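Local structure of Mlr3007 protein (Mesorhizobium loti, 3QQM) at residues 120-125 against 152-157; 102-107 against 126-131; 158-163 against 203-208; 165-170 against 193-198. The protein probably catalyses the pyridoxal-phosphate-dependent transfer of amino groups between leucine, isoleucine or valine and 2-oxoglutarate. One frame throughout, in Å; residues are numbered along the deposited sequence.

Overall arrangement
Contacts 1, 2 and 3 all reach the mixed sheet, while contact 4 links the separate parallel pair of strands beside it. Only contact 1 is tied to the cofactor lysine, and by sequence: K118, which carries pyridoxal phosphate as a Schiff base, lies two residues ahead of its first segment. Contacts 1 and 2 share helix 123-130, their centres about 10 Å apart, and T153 of the first packs on A128 of the second. Contacts 1 and 3 share strand 156-160, although about 21 Å separates their centres. Contact 4 adjoins contact 3, about 9 Å between centres: a probable hydrogen bond of 2.7 Å joins A159 O to A167 N, and V157 of contact 1 probably pairs likewise with T168.

Contact 1. Residues 120-125 against 152-157; sequences SRRQLY and GTITNV. With EDO (1,2-ethanediol), chain S.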
loop_
_atom_site.group_PDB
_atom_site.type_symbol
_atom_site.label_atom_id
_atom_site.label_comp_id
_atom_site.label_asym_id
_atom_site.label_seq_id
_atom_site.Cartn_x
_atom_site.Cartn_y
_atom_site.Cartn_z
ATOM N N SER A 120 1.744 -10.839 4.146
ATOM C CA SER A 120 2.991 -10.810 4.876
ATOM C C SER A 120 4.138 -11.407 4.068
ATOM O O SER A 120 5.257 -11.460 4.566
ATOM C CB SER A 120 2.846 -11.599 6.167
ATOM O OG SER A 120 2.421 -12.921 5.897
ATOM N N ARG A 121 3.853 -11.905 2.863
ATOM C CA ARG A 121 4.882 -12.474 1.993
ATOM C C ARG A 121 5.554 -11.326 1.255
ATOM O O ARG A 121 5.408 -11.184 0.049
ATOM C CB ARG A 121 4.261 -13.514 1.031
ATOM C CG ARG A 121 5.269 -14.256 0.098
ATOM C CD ARG A 121 4.689 -15.580 -0.439
ATOM N NE ARG A 121 4.498 -16.510 0.681
ATOM C CZ ARG A 121 3.970 -17.735 0.611
ATOM N NH1 ARG A 121 3.523 -18.236 -0.531
ATOM N NH2 ARG A 121 3.873 -18.457 1.725
ATOM N N ARG A 122 6.368 -10.568 1.985
ATOM C CA ARG A 122 6.987 -9.358 1.454
ATOM C C ARG A 122 8.469 -9.411 1.054
ATOM O O ARG A 122 9.123 -8.366 0.929
ATOM C CB ARG A 122 6.765 -8.234 2.469
ATOM C CG ARG A 122 5.288 -7.881 2.656
ATOM C CD ARG A 122 5.094 -6.749 3.628
ATOM N NE ARG A 122 5.894 -5.575 3.245
ATOM C CZ ARG A 122 5.559 -4.682 2.320
ATOM N NH1 ARG A 122 4.452 -4.814 1.619
ATOM N NH2 ARG A 122 6.355 -3.655 2.082
ATOM N N GLN A 123 8.971 -10.606 0.790
ATOM C CA GLN A 123 10.351 -10.805 0.384
ATOM C C GLN A 123 10.870 -9.785 -0.651
ATOM O O GLN A 123 11.909 -9.134 -0.443
ATOM C CB GLN A 123 10.488 -12.208 -0.207
ATOM C CG GLN A 123 11.838 -12.525 -0.753
ATOM C CD GLN A 123 12.015 -13.979 -1.029
ATOM O OE1 GLN A 123 11.040 -14.727 -1.143
ATOM N NE2 GLN A 123 13.271 -14.408 -1.127
ATOM N N LEU A 124 10.154 -9.669 -1.760
ATOM C CA LEU A 124 10.567 -8.778 -2.854
ATOM C C LEU A 124 10.675 -7.318 -2.415
ATOM O O LEU A 124 11.647 -6.632 -2.750
ATOM C CB LEU A 124 9.596 -8.905 -4.019
ATOM C CG LEU A 124 9.636 -10.229 -4.777
ATOM C CD1 LEU A 124 8.272 -10.571 -5.500
ATOM C CD2 LEU A 124 10.821 -10.233 -5.745
ATOM N N TYR A 125 9.687 -6.864 -1.653
ATOM C CA TYR A 125 9.651 -5.480 -1.183
ATOM C C TYR A 125 10.686 -5.222 -0.102
ATOM O O TYR A 125 11.311 -4.171 -0.089
ATOM C CB TYR A 125 8.264 -5.108 -0.681
ATOM C CG TYR A 125 7.145 -5.383 -1.663
ATOM C CD1 TYR A 125 7.010 -4.634 -2.823
ATOM C CD2 TYR A 125 6.174 -6.346 -1.385
ATOM C CE1 TYR A 125 5.978 -4.862 -3.708
ATOM C CE2 TYR A 125 5.119 -6.572 -2.258
ATOM C CZ TYR A 125 5.029 -5.835 -3.425
ATOM O OH TYR A 125 3.973 -6.039 -4.277
ATOM N N GLY A 152 5.569 1.324 -5.213
ATOM C CA GLY A 152 6.593 1.457 -4.202
ATOM C C GLY A 152 6.469 0.250 -3.275
ATOM O O GLY A 152 5.504 -0.533 -3.382
ATOM N N THR A 153 7.435 0.072 -2.389
ATOM C CA THR A 153 7.377 -1.007 -1.435
ATOM C C THR A 153 6.121 -0.901 -0.524
ATOM O O THR A 153 5.605 -1.925 -0.060
ATOM C CB THR A 153 8.615 -1.022 -0.526
ATOM O OG1 THR A 153 8.597 0.118 0.355
ATOM C CG2 THR A 153 9.913 -1.041 -1.372
ATOM N N ILE A 154 5.644 0.316 -0.244
ATOM C CA ILE A 154 4.453 0.473 0.610
ATOM C C ILE A 154 3.466 1.505 0.078
ATOM O O ILE A 154 2.567 1.964 0.808
ATOM C CB ILE A 154 4.821 0.853 2.078
ATOM C CG1 ILE A 154 5.569 2.190 2.102
ATOM C CG2 ILE A 154 5.629 -0.251 2.724
ATOM C CD1 ILE A 154 5.924 2.715 3.505
ATOM N N THR A 155 3.616 1.848 -1.192
ATOM C CA THR A 155 2.777 2.850 -1.813
ATOM C C THR A 155 2.529 2.552 -3.275
ATOM O O THR A 155 3.214 1.736 -3.867
ATOM C CB THR A 155 3.480 4.221 -1.792
ATOM O OG1 THR A 155 4.778 4.086 -2.372
ATOM C CG2 THR A 155 3.654 4.779 -0.371
ATOM N N ASN A 156 1.496 3.196 -3.823
ATOM C CA ASN A 156 1.204 3.163 -5.234
ATOM C C ASN A 156 1.750 4.494 -5.776
ATOM O O ASN A 156 1.876 5.455 -5.026
ATOM C CB ASN A 156 -0.284 3.009 -5.499
ATOM C CG ASN A 156 -0.787 1.590 -5.223
ATOM O OD1 ASN A 156 -1.637 1.375 -4.359
ATOM N ND2 ASN A 156 -0.231 0.609 -5.947
ATOM N N VAL A 157 2.063 4.532 -7.072
ATOM C CA VAL A 157 2.657 5.697 -7.733
ATOM C C VAL A 157 1.629 6.471 -8.532
ATOM O O VAL A 157 0.757 5.891 -9.151
ATOM C CB VAL A 157 3.787 5.241 -8.688
ATOM C CG1 VAL A 157 4.429 6.446 -9.408
ATOM C CG2 VAL A 157 4.829 4.443 -7.921
HETATM C C1 EDO S . 9.001 -2.982 4.254
HETATM O O1 EDO S . 9.286 -2.041 3.214
HETATM C C2 EDO S . 9.415 -4.390 3.834
HETATM O O2 EDO S . 8.483 -5.387 4.325
#
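R122 and T153 supply the one direct hydrogen bond between 120-125 and 152-157. R122 NH2 gives a nearly straight bond to T153 O, 2.9 Å long with an N-H...O angle of 172°. The oxygen lies almost in the guanidinium plane, whereas the nitrogen stands well above the plane of the carbonyl group. A bend at chi3 (54°) turns the guanidinium to this oxygen, while R122 NE bonds O2 of an ethanediol molecule at 2.8 Å; the diol probably comes from the crystallisation liquor. NH1 has a partner elsewhere in the structure, and Y125 CD2 sits 3.7 Å above one guanidinium face, displaced toward its rim.

Van der Waals contacts fill in the rest. Y125 CD1 meets T153 CA at 3.9 Å, T153 CG2 leans on Y125 O at 3.7 Å, and I154 CG2 comes within 3.5 Å of R122 NH2. The polar ends of Y125 and T153 point to other partners: Y125 OH bonds E151, which opens the class-IV aminotransferase signature running on through 152-157, and T153 OG1 bonds E139.

A leucine in place of R122 would probably leave T153 O without this donor and Y125 without the flat group beside its ring.

The arginine thus spends an ionic group on a neutral backbone oxygen. Its charge is not balanced within the contact, and what it fixes by a directed bond is the turn after E151, next to the start of the helix that follows the cofactor lysine.

Contact 2. Residues 102-107 against 126-131; sequences RLARTR and THARSE. With EDO (1,2-ethanediol), chain S; EDO (1,2-ethanediol), chain T.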
loop_
_atom_site.group_PDB
_atom_site.type_symbol
_atom_site.label_atom_id
_atom_site.label_comp_id
_atom_site.label_asym_id
_atom_site.label_seq_id
_atom_site.Cartn_x
_atom_site.Cartn_y
_atom_site.Cartn_z
ATOM N N ARG A 102 13.900 6.236 -5.488
ATOM C CA ARG A 102 14.966 5.595 -6.251
ATOM C C ARG A 102 14.395 4.285 -6.830
ATOM O O ARG A 102 13.417 3.722 -6.294
ATOM C CB ARG A 102 16.182 5.265 -5.385
ATOM C CG ARG A 102 16.770 6.424 -4.614
ATOM C CD ARG A 102 17.434 7.413 -5.480
ATOM N NE ARG A 102 18.693 6.878 -6.003
ATOM C CZ ARG A 102 19.892 7.069 -5.444
ATOM N NH1 ARG A 102 20.032 7.791 -4.327
ATOM N NH2 ARG A 102 20.954 6.530 -6.008
ATOM N N LEU A 103 15.024 3.792 -7.896
ATOM C CA LEU A 103 14.608 2.561 -8.550
ATOM C C LEU A 103 15.400 1.368 -8.055
ATOM O O LEU A 103 16.643 1.364 -8.079
ATOM C CB LEU A 103 14.817 2.667 -10.054
ATOM C CG LEU A 103 14.465 1.453 -10.920
ATOM C CD1 LEU A 103 12.972 1.169 -10.897
ATOM C CD2 LEU A 103 14.950 1.703 -12.350
ATOM N N ALA A 104 14.684 0.354 -7.605
ATOM C CA ALA A 104 15.323 -0.857 -7.157
ATOM C C ALA A 104 15.675 -1.699 -8.359
ATOM O O ALA A 104 15.025 -1.597 -9.392
ATOM C CB ALA A 104 14.378 -1.676 -6.253
ATOM N N ARG A 105 16.713 -2.513 -8.219
ATOM C CA ARG A 105 17.103 -3.451 -9.277
ATOM C C ARG A 105 16.193 -4.657 -9.119
ATOM O O ARG A 105 15.970 -5.399 -10.050
ATOM C CB ARG A 105 18.583 -3.889 -9.204
ATOM C CG ARG A 105 18.921 -4.810 -8.048
ATOM C CD ARG A 105 20.317 -5.419 -8.184
ATOM N NE ARG A 105 21.398 -4.439 -8.132
ATOM C CZ ARG A 105 21.979 -4.032 -7.003
ATOM N NH1 ARG A 105 21.554 -4.494 -5.824
ATOM N NH2 ARG A 105 22.968 -3.139 -7.050
ATOM N N THR A 106 15.646 -4.816 -7.916
ATOM C CA THR A 106 14.707 -5.889 -7.602
ATOM C C THR A 106 13.496 -5.726 -8.507
ATOM O O THR A 106 12.853 -4.700 -8.468
ATOM C CB THR A 106 14.170 -5.753 -6.154
ATOM O OG1 THR A 106 15.258 -5.803 -5.236
ATOM C CG2 THR A 106 13.155 -6.857 -5.826
ATOM N N ARG A 107 13.201 -6.738 -9.307
ATOM C CA ARG A 107 12.049 -6.694 -10.219
ATOM C C ARG A 107 10.880 -7.595 -9.794
ATOM O O ARG A 107 11.068 -8.624 -9.190
ATOM C CB ARG A 107 12.493 -7.053 -11.631
ATOM C CG ARG A 107 13.494 -6.066 -12.197
ATOM C CD ARG A 107 12.913 -4.650 -12.192
ATOM N NE ARG A 107 13.897 -3.624 -12.535
ATOM C CZ ARG A 107 14.112 -3.202 -13.767
ATOM N NH1 ARG A 107 13.412 -3.719 -14.775
ATOM N NH2 ARG A 107 15.028 -2.273 -13.996
ATOM N N THR A 126 10.830 -6.156 0.831
ATOM C CA THR A 126 11.852 -6.035 1.858
ATOM C C THR A 126 13.236 -5.998 1.195
ATOM O O THR A 126 14.098 -5.246 1.617
ATOM C CB THR A 126 11.800 -7.208 2.865
ATOM O OG1 THR A 126 10.582 -7.149 3.617
ATOM C CG2 THR A 126 12.993 -7.183 3.844
ATOM N N HIS A 127 13.440 -6.795 0.152
ATOM C CA HIS A 127 14.734 -6.805 -0.530
ATOM C C HIS A 127 14.982 -5.458 -1.254
ATOM O O HIS A 127 16.087 -4.913 -1.189
ATOM C CB HIS A 127 14.851 -7.988 -1.507
ATOM C CG HIS A 127 16.191 -8.096 -2.145
ATOM N ND1 HIS A 127 16.482 -7.514 -3.363
ATOM C CD2 HIS A 127 17.343 -8.668 -1.714
ATOM C CE1 HIS A 127 17.751 -7.735 -3.661
ATOM N NE2 HIS A 127 18.296 -8.438 -2.680
ATOM N N ALA A 128 13.939 -4.925 -1.895
ATOM C CA ALA A 128 14.036 -3.658 -2.611
ATOM C C ALA A 128 14.375 -2.564 -1.633
ATOM O O ALA A 128 15.271 -1.773 -1.874
ATOM C CB ALA A 128 12.729 -3.328 -3.368
ATOM N N ARG A 129 13.673 -2.550 -0.506
ATOM C CA ARG A 129 13.904 -1.559 0.542
ATOM C C ARG A 129 15.351 -1.632 1.084
ATOM O O ARG A 129 15.976 -0.604 1.329
ATOM C CB ARG A 129 12.897 -1.782 1.662
ATOM C CG ARG A 129 12.938 -0.820 2.886
ATOM C CD ARG A 129 12.721 0.656 2.527
ATOM N NE ARG A 129 13.944 1.333 2.135
ATOM C CZ ARG A 129 14.062 2.655 1.989
ATOM N NH1 ARG A 129 13.020 3.458 2.153
ATOM N NH2 ARG A 129 15.238 3.178 1.664
ATOM N N SER A 130 15.902 -2.835 1.195
ATOM C CA SER A 130 17.251 -2.986 1.715
ATOM C C SER A 130 18.348 -2.484 0.744
ATOM O O SER A 130 19.487 -2.334 1.134
ATOM C CB SER A 130 17.522 -4.450 2.084
ATOM O OG SER A 130 17.734 -5.222 0.912
ATOM N N GLU A 131 17.998 -2.224 -0.507
ATOM C CA GLU A 131 18.964 -1.736 -1.473
ATOM C C GLU A 131 19.431 -0.307 -1.211
ATOM O O GLU A 131 20.498 0.068 -1.675
ATOM C CB GLU A 131 18.385 -1.752 -2.887
ATOM C CG GLU A 131 17.984 -3.117 -3.383
ATOM C CD GLU A 131 17.545 -3.102 -4.840
ATOM O OE1 GLU A 131 18.091 -2.284 -5.612
ATOM O OE2 GLU A 131 16.682 -3.926 -5.216
HETATM C C1 EDO S . 9.001 -2.982 4.254
HETATM O O1 EDO S . 9.286 -2.041 3.214
HETATM C C2 EDO S . 9.415 -4.390 3.834
HETATM O O2 EDO S . 8.483 -5.387 4.325
HETATM C C1 EDO T . 9.206 2.259 4.296
HETATM O O1 EDO T . 10.342 1.799 5.030
HETATM C C2 EDO T . 9.620 3.414 3.385
HETATM O O2 EDO T . 10.015 2.946 2.097
#
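H127 presents an edge of its imidazole to T106: ND1 donates to T106 OG1 at 2.8 Å, with the oxygen only 6° out of the ring plane. The second pair of flat groups lies almost parallel, the R105 guanidinium and the E131 carboxylate being 10° apart with E131 OE1 over one arginine face. R105 NH1 is 4.1 Å from E131 OE1, so only the charges attract, and this detail is doubtful because R105 has two modelled conformers. At an edge of the R129 guanidinium, NH1 bonds a second ethanediol.

Here the last turn of helix 123-130 docks on the loop leaving strand 99-103 of the mixed sheet. E131 does most of the joining. Its carboxylate accepts two successive backbone N-H groups through the syn lone pairs, R105 N reaching OE1 at 3.0 Å in a nearly straight bond and T106 N reaching OE2 at 3.0 Å. T106 OG1 is modelled as a donor to OE2 as well, but implausibly close, so that length is doubtful. T106 places OG1 beside its own backbone N (chi1 -59°), which brings hydroxyl and amide to the same carboxylate oxygen. Beneath these polar groups, A104 CB meets A128 CB at 3.7 Å.

Contact 3. Residues 158-163 against 203-208; sequences FADFGD and AKALFV. With EDO (1,2-ethanediol), chain V.
A159 and L206 meet at the apolar centre, A159 CB lying 3.9 Å from L206 CD1. L206 CG stands anti to the backbone N (chi1 -179°), and the branch ending in CD1 thereby swings back to the neighbouring strand, where it also touches F158 O at 3.4 Å. A203 and the ring of F161 extend this patch, and Y195 packs on A159 from outside. On the other face of the sheet F158 and F207 touch through their CB atoms, and both rest on L166 of strand 166-169.

Strands 156-160 and 205-210 run antiparallel here, within the mixed sheet of the class-IV aminotransferase fold. F158 and F207 are a hydrogen-bonded pair, with F207 N to F158 O at 2.8 Å and F158 N to F207 O at 2.9 Å. A159 and L206 are a non-hydrogen-bonded pair. At D160 the register slips into a classic beta bulge: D160 O takes A205 N at 3.2 Å and, weakly, K204 N.

Farther out, the aliphatic part of K204 lies along the turn, its CG 3.7 Å from G162 CA. The turn itself is an Asx turn in which D160 OD1 accepts G162 N at 2.8 Å, and the same oxygen is also bonded by G164 N.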
loop_
_atom_site.group_PDB
_atom_site.type_symbol
_atom_site.label_atom_id
_atom_site.label_comp_id
_atom_site.label_asym_id
_atom_site.label_seq_id
_atom_site.Cartn_x
_atom_site.Cartn_y
_atom_site.Cartn_z
ATOM N N PHE A 158 1.754 7.792 -8.526
ATOM C CA PHE A 158 0.827 8.669 -9.226
ATOM C C PHE A 158 1.641 9.767 -9.864
ATOM O O PHE A 158 2.335 10.538 -9.161
ATOM C CB PHE A 158 -0.183 9.253 -8.249
ATOM C CG PHE A 158 -0.958 8.210 -7.495
ATOM C CD1 PHE A 158 -0.477 7.704 -6.307
ATOM C CD2 PHE A 158 -2.162 7.748 -7.973
ATOM C CE1 PHE A 158 -1.166 6.756 -5.619
ATOM C CE2 PHE A 158 -2.850 6.788 -7.313
ATOM C CZ PHE A 158 -2.358 6.286 -6.113
ATOM N N ALA A 159 1.569 9.832 -11.196
ATOM C CA ALA A 159 2.344 10.781 -11.964
ATOM C C ALA A 159 1.465 11.685 -12.810
ATOM O O ALA A 159 0.583 11.221 -13.543
ATOM C CB ALA A 159 3.346 10.033 -12.832
ATOM N N ASP A 160 1.729 12.982 -12.706
ATOM C CA ASP A 160 1.007 14.007 -13.441
ATOM C C ASP A 160 1.897 14.473 -14.561
ATOM O O ASP A 160 2.885 15.172 -14.318
ATOM C CB ASP A 160 0.699 15.154 -12.501
ATOM C CG ASP A 160 -0.108 16.282 -13.161
ATOM O OD1 ASP A 160 -0.231 16.347 -14.418
ATOM O OD2 ASP A 160 -0.630 17.094 -12.384
ATOM N N PHE A 161 1.568 14.086 -15.794
ATOM C CA PHE A 161 2.408 14.471 -16.949
ATOM C C PHE A 161 2.071 15.838 -17.508
ATOM O O PHE A 161 2.533 16.191 -18.595
ATOM C CB PHE A 161 2.384 13.401 -18.038
ATOM C CG PHE A 161 2.997 12.099 -17.593
ATOM C CD1 PHE A 161 4.389 11.940 -17.580
ATOM C CD2 PHE A 161 2.201 11.042 -17.167
ATOM C CE1 PHE A 161 4.962 10.760 -17.157
ATOM C CE2 PHE A 161 2.783 9.840 -16.747
ATOM C CZ PHE A 161 4.158 9.701 -16.736
ATOM N N GLY A 162 1.260 16.597 -16.768
ATOM C CA GLY A 162 0.904 17.958 -17.158
ATOM C C GLY A 162 -0.571 18.305 -17.181
ATOM O O GLY A 162 -0.939 19.440 -16.915
ATOM N N ASP A 163 -1.419 17.339 -17.488
ATOM C CA ASP A 163 -2.846 17.604 -17.630
ATOM C C ASP A 163 -3.661 17.549 -16.333
ATOM O O ASP A 163 -4.866 17.717 -16.371
ATOM C CB ASP A 163 -3.433 16.622 -18.648
ATOM C CG ASP A 163 -3.287 15.181 -18.214
ATOM O OD1 ASP A 163 -2.815 14.942 -17.091
ATOM O OD2 ASP A 163 -3.650 14.279 -18.994
ATOM N N ALA A 203 7.565 13.826 -15.689
ATOM C CA ALA A 203 6.359 14.161 -14.945
ATOM C C ALA A 203 6.470 15.572 -14.366
ATOM O O ALA A 203 7.496 15.944 -13.814
ATOM C CB ALA A 203 6.126 13.169 -13.848
ATOM N N LYS A 204 5.411 16.361 -14.519
ATOM C CA LYS A 204 5.375 17.716 -13.983
ATOM C C LYS A 204 5.166 17.672 -12.463
ATOM O O LYS A 204 5.561 18.586 -11.746
ATOM C CB LYS A 204 4.242 18.504 -14.616
ATOM C CG LYS A 204 4.334 18.684 -16.088
ATOM C CD LYS A 204 5.495 19.577 -16.455
ATOM C CE LYS A 204 5.568 19.781 -17.949
ATOM N NZ LYS A 204 6.710 20.681 -18.328
ATOM N N ALA A 205 4.473 16.641 -11.995
ATOM C CA ALA A 205 4.237 16.436 -10.558
ATOM C C ALA A 205 4.226 14.922 -10.323
ATOM O O ALA A 205 3.833 14.140 -11.203
ATOM C CB ALA A 205 2.950 17.084 -10.099
ATOM N N LEU A 206 4.719 14.510 -9.168
ATOM C CA LEU A 206 4.817 13.119 -8.860
ATOM C C LEU A 206 4.490 12.903 -7.414
ATOM O O LEU A 206 4.825 13.738 -6.566
ATOM C CB LEU A 206 6.242 12.653 -9.160
ATOM C CG LEU A 206 6.567 11.188 -8.916
ATOM C CD1 LEU A 206 5.661 10.283 -9.733
ATOM C CD2 LEU A 206 8.025 10.930 -9.245
ATOM N N PHE A 207 3.806 11.794 -7.140
ATOM C CA PHE A 207 3.428 11.424 -5.801
ATOM C C PHE A 207 3.492 9.929 -5.621
ATOM O O PHE A 207 3.463 9.172 -6.584
ATOM C CB PHE A 207 1.952 11.784 -5.508
ATOM C CG PHE A 207 1.588 13.215 -5.772
ATOM C CD1 PHE A 207 1.171 13.608 -7.009
ATOM C CD2 PHE A 207 1.595 14.153 -4.747
ATOM C CE1 PHE A 207 0.815 14.921 -7.242
ATOM C CE2 PHE A 207 1.244 15.473 -4.968
ATOM C CZ PHE A 207 0.852 15.857 -6.205
ATOM N N VAL A 208 3.566 9.509 -4.368
ATOM C CA VAL A 208 3.434 8.101 -4.003
ATOM C C VAL A 208 2.402 8.184 -2.906
ATOM O O VAL A 208 2.273 9.223 -2.263
ATOM C CB VAL A 208 4.732 7.411 -3.548
ATOM C CG1 VAL A 208 5.657 7.174 -4.767
ATOM C CG2 VAL A 208 5.433 8.188 -2.429
HETATM C C1 EDO V . 6.770 16.889 -6.460
HETATM O O1 EDO V . 6.957 16.490 -7.824
HETATM C C2 EDO V . 5.473 17.688 -6.307
HETATM O O2 EDO V . 4.313 16.853 -6.483
#

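Contact 4. Residues 165-170 against 193-198; sequences VLATPR and AIYSYD
Y195 reaches A167 through a chi1 of 50°, which sets its CG between the backbone N and the carbonyl carbon and brings the edge of the ring and its OH up to strand 166-169. R170 takes a different route: its chain runs extended until chi3 (76°), where a bend lays the guanidinium flat beneath the tip of I194.

From these torsions two side-chain contacts follow. Y195 OH donates to A167 O at 2.8 Å, approaching from above the carbonyl plane, and its oxygen also lies 3.3 Å from P169 CD. One ring edge rests against A167, where CE2 is 3.9 Å from A167 CB. I194 CD1 sits about centrally over one face of the R170 guanidinium, 4.1 Å from R170 CZ; the charge itself is met by a salt bridge to D172. A phenylalanine in place of Y195 would probably leave A167 O without this hydrogen bond and the ring freer to shift against P169.

The backbones meet at A193. A193 N bonds T168 O at 2.9 Å and R170 N bonds A193 O at 2.8 Å, bracketing P169, whose CA approaches A193 O in a CA-H...O contact. A193 CB in turn packs on A167 CB.

This is a parallel bridge between strands 166-169 and 190-193, which are connected through helix 179-186: a beta-alpha-beta crossover.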
loop_
_atom_site.group_PDB
_atom_site.type_symbol
_atom_site.label_atom_id
_atom_site.label_comp_id
_atom_site.label_asym_id
_atom_site.label_seq_id
_atom_site.Cartn_x
_atom_site.Cartn_y
_atom_site.Cartn_z
ATOM N N VAL A 165 -4.165 14.886 -14.444
ATOM C CA VAL A 165 -4.613 13.543 -14.145
ATOM C C VAL A 165 -3.463 12.770 -13.499
ATOM O O VAL A 165 -2.326 12.909 -13.916
ATOM C CB VAL A 165 -5.109 12.824 -15.410
ATOM C CG1 VAL A 165 -5.373 11.352 -15.119
ATOM C CG2 VAL A 165 -6.361 13.505 -15.944
ATOM N N LEU A 166 -3.764 12.021 -12.438
ATOM C CA LEU A 166 -2.769 11.218 -11.744
ATOM C C LEU A 166 -2.666 9.830 -12.423
ATOM O O LEU A 166 -3.483 8.944 -12.195
ATOM C CB LEU A 166 -3.126 11.110 -10.257
ATOM C CG LEU A 166 -3.098 12.480 -9.497
ATOM C CD1 LEU A 166 -3.798 12.378 -8.130
ATOM C CD2 LEU A 166 -1.692 13.062 -9.335
ATOM N N ALA A 167 -1.684 9.684 -13.303
ATOM C CA ALA A 167 -1.462 8.442 -14.044
ATOM C C ALA A 167 -0.816 7.472 -13.091
ATOM O O ALA A 167 0.206 7.785 -12.512
ATOM C CB ALA A 167 -0.567 8.694 -15.285
ATOM N N THR A 168 -1.450 6.325 -12.893
ATOM C CA THR A 168 -0.974 5.301 -11.973
ATOM C C THR A 168 -0.867 3.978 -12.735
ATOM O O THR A 168 -1.720 3.694 -13.588
ATOM C CB THR A 168 -1.947 5.167 -10.777
ATOM O OG1 THR A 168 -1.321 4.435 -9.728
ATOM C CG2 THR A 168 -3.275 4.483 -11.186
ATOM N N PRO A 169 0.180 3.171 -12.453
ATOM C CA PRO A 169 0.350 1.938 -13.188
ATOM C C PRO A 169 -0.893 1.021 -13.226
ATOM O O PRO A 169 -1.549 0.792 -12.203
ATOM C CB PRO A 169 1.510 1.276 -12.464
ATOM C CG PRO A 169 2.314 2.381 -11.997
ATOM C CD PRO A 169 1.322 3.393 -11.548
ATOM N N ARG A 170 -1.172 0.506 -14.420
ATOM C CA ARG A 170 -2.291 -0.395 -14.665
ATOM C C ARG A 170 -2.040 -1.658 -13.890
ATOM O O ARG A 170 -0.925 -2.140 -13.830
ATOM C CB ARG A 170 -2.426 -0.671 -16.166
ATOM C CG ARG A 170 -3.778 -1.135 -16.581
ATOM C CD ARG A 170 -3.956 -1.109 -18.099
ATOM N NE ARG A 170 -3.278 -2.216 -18.755
ATOM C CZ ARG A 170 -3.204 -2.376 -20.075
ATOM N NH1 ARG A 170 -3.690 -1.458 -20.902
ATOM N NH2 ARG A 170 -2.597 -3.442 -20.568
ATOM N N ALA A 193 -2.386 3.638 -16.376
ATOM C CA ALA A 193 -1.412 3.920 -17.421
ATOM C C ALA A 193 -0.190 3.029 -17.259
ATOM O O ALA A 193 -0.085 2.301 -16.313
ATOM C CB ALA A 193 -1.017 5.423 -17.400
ATOM N N ILE A 194 0.707 3.095 -18.229
ATOM C CA ILE A 194 1.925 2.305 -18.243
ATOM C C ILE A 194 3.096 3.244 -18.502
ATOM O O ILE A 194 3.055 4.079 -19.403
ATOM C CB ILE A 194 1.882 1.264 -19.349
ATOM C CG1 ILE A 194 0.628 0.399 -19.221
ATOM C CG2 ILE A 194 3.119 0.391 -19.309
ATOM C CD1 ILE A 194 0.419 -0.560 -20.430
ATOM N N TYR A 195 4.131 3.125 -17.695
ATOM C CA TYR A 195 5.308 3.960 -17.865
ATOM C C TYR A 195 6.531 3.383 -17.145
ATOM O O TYR A 195 6.406 2.598 -16.216
ATOM C CB TYR A 195 5.024 5.417 -17.437
ATOM C CG TYR A 195 4.375 5.603 -16.070
ATOM C CD1 TYR A 195 5.095 5.443 -14.897
ATOM C CD2 TYR A 195 3.078 6.037 -15.962
ATOM C CE1 TYR A 195 4.494 5.655 -13.650
ATOM C CE2 TYR A 195 2.488 6.289 -14.719
ATOM C CZ TYR A 195 3.187 6.079 -13.581
ATOM O OH TYR A 195 2.562 6.301 -12.370
ATOM N N SER A 196 7.702 3.780 -17.617
ATOM C CA SER A 196 8.975 3.348 -17.076
ATOM C C SER A 196 9.544 4.386 -16.141
ATOM O O SER A 196 9.000 5.471 -16.009
ATOM C CB SER A 196 9.976 3.190 -18.209
ATOM O OG SER A 196 10.241 4.444 -18.763
ATOM N N TYR A 197 10.686 4.073 -15.533
ATOM C CA TYR A 197 11.334 5.004 -14.632
ATOM C C TYR A 197 11.724 6.231 -15.394
ATOM O O TYR A 197 11.513 7.351 -14.936
ATOM C CB TYR A 197 12.590 4.403 -14.002
ATOM C CG TYR A 197 13.063 5.186 -12.809
ATOM C CD1 TYR A 197 12.300 5.195 -11.654
ATOM C CD2 TYR A 197 14.287 5.865 -12.802
ATOM C CE1 TYR A 197 12.692 5.884 -10.521
ATOM C CE2 TYR A 197 14.718 6.570 -11.645
ATOM C CZ TYR A 197 13.899 6.563 -10.509
ATOM O OH TYR A 197 14.198 7.218 -9.327
ATOM N N ASP A 198 12.257 6.020 -16.580
ATOM C CA ASP A 198 12.719 7.125 -17.407
ATOM C C ASP A 198 11.572 8.082 -17.807
ATOM O O ASP A 198 11.762 9.287 -17.825
ATOM C CB ASP A 198 13.432 6.588 -18.638
ATOM C CG ASP A 198 14.157 7.660 -19.375
ATOM O OD1 ASP A 198 15.246 8.087 -18.918
ATOM O OD2 ASP A 198 13.638 8.064 -20.424
#